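Local structure of acyl-CoA dehydrogenase (Bacillus anthracis, 3OWA) at residues Asn556-Met559 and Leu560-Leu564; Leu331-Ser334 and Arg335-Thr338. The protein probably catalyses the FAD-dependent alpha,beta-dehydrogenation of acyl-CoA thioesters, as other acyl-CoA dehydrogenases do. One frame throughout, in Å; residues are numbered along the deposited sequence.

Contact 1: residues Asn556-Met559 and Leu560-Leu564; sequences NGDM and LRMML
Met562 N donates to Asp558 O over 3.0 Å, and this bond is one of four i to i+4 links in the first turn of helix 557-571. Met563 N reaches Met559 O, while Arg561 N meets Gly557 O at 3.1 Å. The earliest link, from Leu560 N to Asn556 O, is weak.

Polar side-chain contacts gather round Arg561. Its chain bends back at chi3 (-72°), which lays the guanidinium against the start of the turn, with Asp558 CA over one face and Arg561 NH2 3.5 Å from that carbon. A water at the edge of the group donates to Gly557 O (2.6 Å) and accepts a weak bond from Arg561 NE, so the Gly557 carbonyl serves both the backbone and the solvent. Opposite charges also lie near each other without a salt bridge: Asp558 OD1 is 4.6 Å from Arg561 NH1, well out of the guanidinium plane, and the attraction is probably modest. On the carboxylate's other oxygen the contact is polar to methyl: Met562, a selenomethionine bent at chi2 and chi3, brings CE across to 3.4 Å from Asp558 OD2.

The apolar contacts are few. Met559 SE lies 4.3 Å from Met562 CE. Leu560 sets its CB at 3.5 Å from Asn556 CA, and both Leu560 and Met563 rest on Leu551 of helix 526-554.

Gly557, with positive phi, carries the chain from a short inter-helix loop into the helix: Glu555, Asn556 and Gly557 join helices 526-554 and 557-571 of the C-terminal acyl-CoA dehydrogenase domain, leading into the N-terminal turn of the second helix.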
# COMPACT_ATOMS: atom_id res chain seq x y z
N ASN A 556 -20.14 -27.61 1.71
CA ASN A 556 -21.29 -27.05 2.44
C ASN A 556 -22.01 -28.02 3.41
O ASN A 556 -21.73 -29.23 3.42
CB ASN A 556 -22.29 -26.39 1.48
CG ASN A 556 -22.75 -27.33 0.38
OD1 ASN A 556 -23.50 -28.28 0.62
ND2 ASN A 556 -22.31 -27.06 -0.84
N GLY A 557 -22.90 -27.46 4.22
CA GLY A 557 -23.69 -28.22 5.19
C GLY A 557 -22.85 -29.01 6.19
O GLY A 557 -21.88 -28.49 6.76
N ASP A 558 -23.23 -30.27 6.37
CA ASP A 558 -22.63 -31.19 7.35
C ASP A 558 -21.14 -31.49 7.06
O ASP A 558 -20.29 -31.40 7.95
CB ASP A 558 -23.47 -32.48 7.40
CG ASP A 558 -22.80 -33.60 8.23
OD1 ASP A 558 -22.62 -33.43 9.46
OD2 ASP A 558 -22.47 -34.66 7.63
N MSE A 559 -20.85 -31.84 5.80
CA MSE A 559 -19.48 -32.04 5.33
C MSE A 559 -18.58 -30.83 5.59
O MSE A 559 -17.40 -31.00 5.93
CB MSE A 559 -19.48 -32.38 3.83
CG MSE A 559 -20.18 -33.70 3.44
SE MSE A 559 -19.24 -35.30 4.02
CE MSE A 559 -17.72 -35.22 2.79
N LEU A 560 -19.13 -29.61 5.43
CA LEU A 560 -18.38 -28.38 5.71
C LEU A 560 -18.14 -28.19 7.20
O LEU A 560 -17.10 -27.67 7.59
CB LEU A 560 -19.05 -27.14 5.11
CG LEU A 560 -18.53 -25.74 5.53
CD1 LEU A 560 -17.03 -25.51 5.15
CD2 LEU A 560 -19.41 -24.60 5.01
N ARG A 561 -19.09 -28.61 8.03
CA ARG A 561 -18.88 -28.46 9.48
C ARG A 561 -17.80 -29.44 9.98
O ARG A 561 -17.01 -29.10 10.86
CB ARG A 561 -20.19 -28.56 10.27
CG ARG A 561 -20.83 -27.19 10.53
CD ARG A 561 -22.26 -27.30 11.07
NE ARG A 561 -23.20 -27.74 10.04
CZ ARG A 561 -24.03 -28.78 10.16
NH1 ARG A 561 -24.07 -29.49 11.27
NH2 ARG A 561 -24.83 -29.09 9.15
N MSE A 562 -17.75 -30.62 9.37
CA MSE A 562 -16.67 -31.60 9.60
C MSE A 562 -15.29 -31.00 9.33
O MSE A 562 -14.42 -30.97 10.21
CB MSE A 562 -16.86 -32.82 8.70
CG MSE A 562 -16.58 -34.14 9.38
SE MSE A 562 -18.22 -35.03 9.96
CE MSE A 562 -19.17 -34.99 8.27
N MSE A 563 -15.09 -30.53 8.10
CA MSE A 563 -13.83 -29.88 7.70
C MSE A 563 -13.43 -28.70 8.60
O MSE A 563 -12.27 -28.59 8.98
CB MSE A 563 -13.88 -29.48 6.23
CG MSE A 563 -14.00 -30.68 5.28
SE MSE A 563 -12.69 -32.09 5.65
CE MSE A 563 -13.31 -33.49 4.42
N LEU A 564 -14.40 -27.84 8.96
CA LEU A 564 -14.15 -26.71 9.87
C LEU A 564 -13.74 -27.11 11.29
O LEU A 564 -12.93 -26.41 11.91
CB LEU A 564 -15.31 -25.71 9.89
CG LEU A 564 -15.68 -24.87 8.64
CD1 LEU A 564 -16.91 -24.02 8.88
CD2 LEU A 564 -14.52 -23.98 8.13
O HOH W 1 -22.18 -25.93 7.34

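Contact 2: residues Leu331-Ser334 and Arg335-Thr338; sequences LFES and RMST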
# COMPACT_ATOMS: atom_id res chain seq x y z
N LEU A 331 19.55 -23.31 -1.16
CA LEU A 331 19.13 -24.53 -1.87
C LEU A 331 19.79 -24.63 -3.25
O LEU A 331 20.26 -25.70 -3.66
CB LEU A 331 17.61 -24.63 -2.01
CG LEU A 331 16.80 -24.90 -0.73
CD1 LEU A 331 15.34 -24.58 -0.93
CD2 LEU A 331 17.02 -26.35 -0.19
N PHE A 332 19.81 -23.50 -3.95
CA PHE A 332 20.49 -23.37 -5.23
C PHE A 332 21.98 -23.75 -5.07
O PHE A 332 22.50 -24.60 -5.81
CB PHE A 332 20.25 -21.95 -5.77
CG PHE A 332 20.66 -21.73 -7.21
CD1 PHE A 332 20.65 -20.44 -7.75
CD2 PHE A 332 21.08 -22.79 -8.03
CE1 PHE A 332 21.03 -20.21 -9.10
CE2 PHE A 332 21.47 -22.57 -9.37
CZ PHE A 332 21.44 -21.28 -9.91
N GLU A 333 22.66 -23.15 -4.08
CA GLU A 333 24.09 -23.42 -3.83
C GLU A 333 24.39 -24.88 -3.51
O GLU A 333 25.43 -25.41 -3.91
CB GLU A 333 24.65 -22.55 -2.70
CG GLU A 333 25.57 -21.42 -3.12
CD GLU A 333 26.74 -21.86 -4.00
OE1 GLU A 333 26.79 -21.39 -5.15
OE2 GLU A 333 27.60 -22.66 -3.55
N SER A 334 23.50 -25.54 -2.77
CA SER A 334 23.78 -26.92 -2.41
C SER A 334 23.45 -27.88 -3.56
O SER A 334 23.92 -29.01 -3.59
CB SER A 334 23.11 -27.32 -1.09
OG SER A 334 21.74 -27.52 -1.27
N ARG A 335 22.64 -27.43 -4.51
CA ARG A 335 22.39 -28.20 -5.71
C ARG A 335 23.57 -28.04 -6.68
O ARG A 335 23.94 -28.98 -7.39
CB ARG A 335 21.09 -27.76 -6.36
CG ARG A 335 20.32 -28.86 -7.03
CD ARG A 335 19.68 -29.78 -6.01
NE ARG A 335 18.54 -30.52 -6.57
CZ ARG A 335 17.79 -31.37 -5.88
NH1 ARG A 335 18.05 -31.62 -4.60
NH2 ARG A 335 16.77 -32.00 -6.46
N MSE A 336 24.14 -26.83 -6.68
CA MSE A 336 25.35 -26.48 -7.41
C MSE A 336 26.57 -27.29 -6.97
O MSE A 336 27.44 -27.60 -7.79
CB MSE A 336 25.69 -24.99 -7.22
CG MSE A 336 24.75 -24.00 -7.92
SE MSE A 336 24.92 -24.04 -9.82
CE MSE A 336 26.70 -23.29 -9.95
N SER A 337 26.64 -27.61 -5.67
CA SER A 337 27.72 -28.42 -5.08
C SER A 337 27.96 -29.75 -5.78
O SER A 337 29.09 -30.23 -5.83
CB SER A 337 27.44 -28.69 -3.60
OG SER A 337 27.77 -27.57 -2.80
N THR A 338 26.88 -30.33 -6.30
CA THR A 338 26.93 -31.63 -6.99
C THR A 338 27.69 -31.57 -8.31
O THR A 338 28.26 -32.56 -8.77
CB THR A 338 25.51 -32.12 -7.26
OG1 THR A 338 24.78 -32.11 -6.03
CG2 THR A 338 25.50 -33.54 -7.83
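Met336 runs alongside Phe332 in the same direction, one helical turn further on, in a Met-aromatic contact. The selenium of this selenomethionine comes to 3.8 Å from Phe332 CE2 and sits 4.8 Å from the ring centroid, 52° off the ring normal, hence oblique to the ring. Met336 CG is also 3.9 Å from Phe332 CE2. The first torsion of Phe332, with CG anti to the backbone N (chi1 -169°), carries the ring along the helix toward Met336, whose chain bends at chi2 and chi3 and thereby brings its selenium close to CE2, at a slant to the ring.

The backbone sets this spacing. Met336 N donates to Phe332 O at 2.9 Å, and the same carbonyl takes a weak second bond from Arg335 N, whose main acceptor is Leu331 O at 3.1 Å. One residue further on, Glu333 O receives Ser337 N and, weakly, Ser337 OG at 3.4 Å, so backbone and hydroxyl of one serine converge on a single oxygen near the end of helix 305-336.

Beyond the pair, helix 348-355 packs on it through Val350, which touches both Phe332 and Met336, and through Ser353 and Ile354 on the ring. Lys95 approaches the ring as a cation-pi partner, and the backbone N of Lys95 is hydrogen-bonded to Glu333 OE1.

The chemistry is thus mixed: a polarisable selenium and a cation share one aromatic ring, and a carboxylate that accepts from Lys95 N, at the start of helix 95-105, would probably favour the N-terminus of that helix.

Overall arrangement
Both contacts are single turns at helix ends, a worked example of how the same i to i+4 spacing serves different chemistry at the surface and in a partly buried site. Contact 1 opens helix 557-571 at the surface, its centre about 37 Å from the centre of the chain; contact 2 comes near the close of helix 305-336, its centre about 18 Å from that of the chain and partly buried. The centres of the two contacts lie about 44 Å apart, and they share no helix. Place shows in the chemistry: water, a loosely placed charge pair and exposed selenomethionines at contact 1, against a buried aromatic ring packed against helix 348-355 and Lys95 and a hydrogen-bonded carboxylate at contact 2.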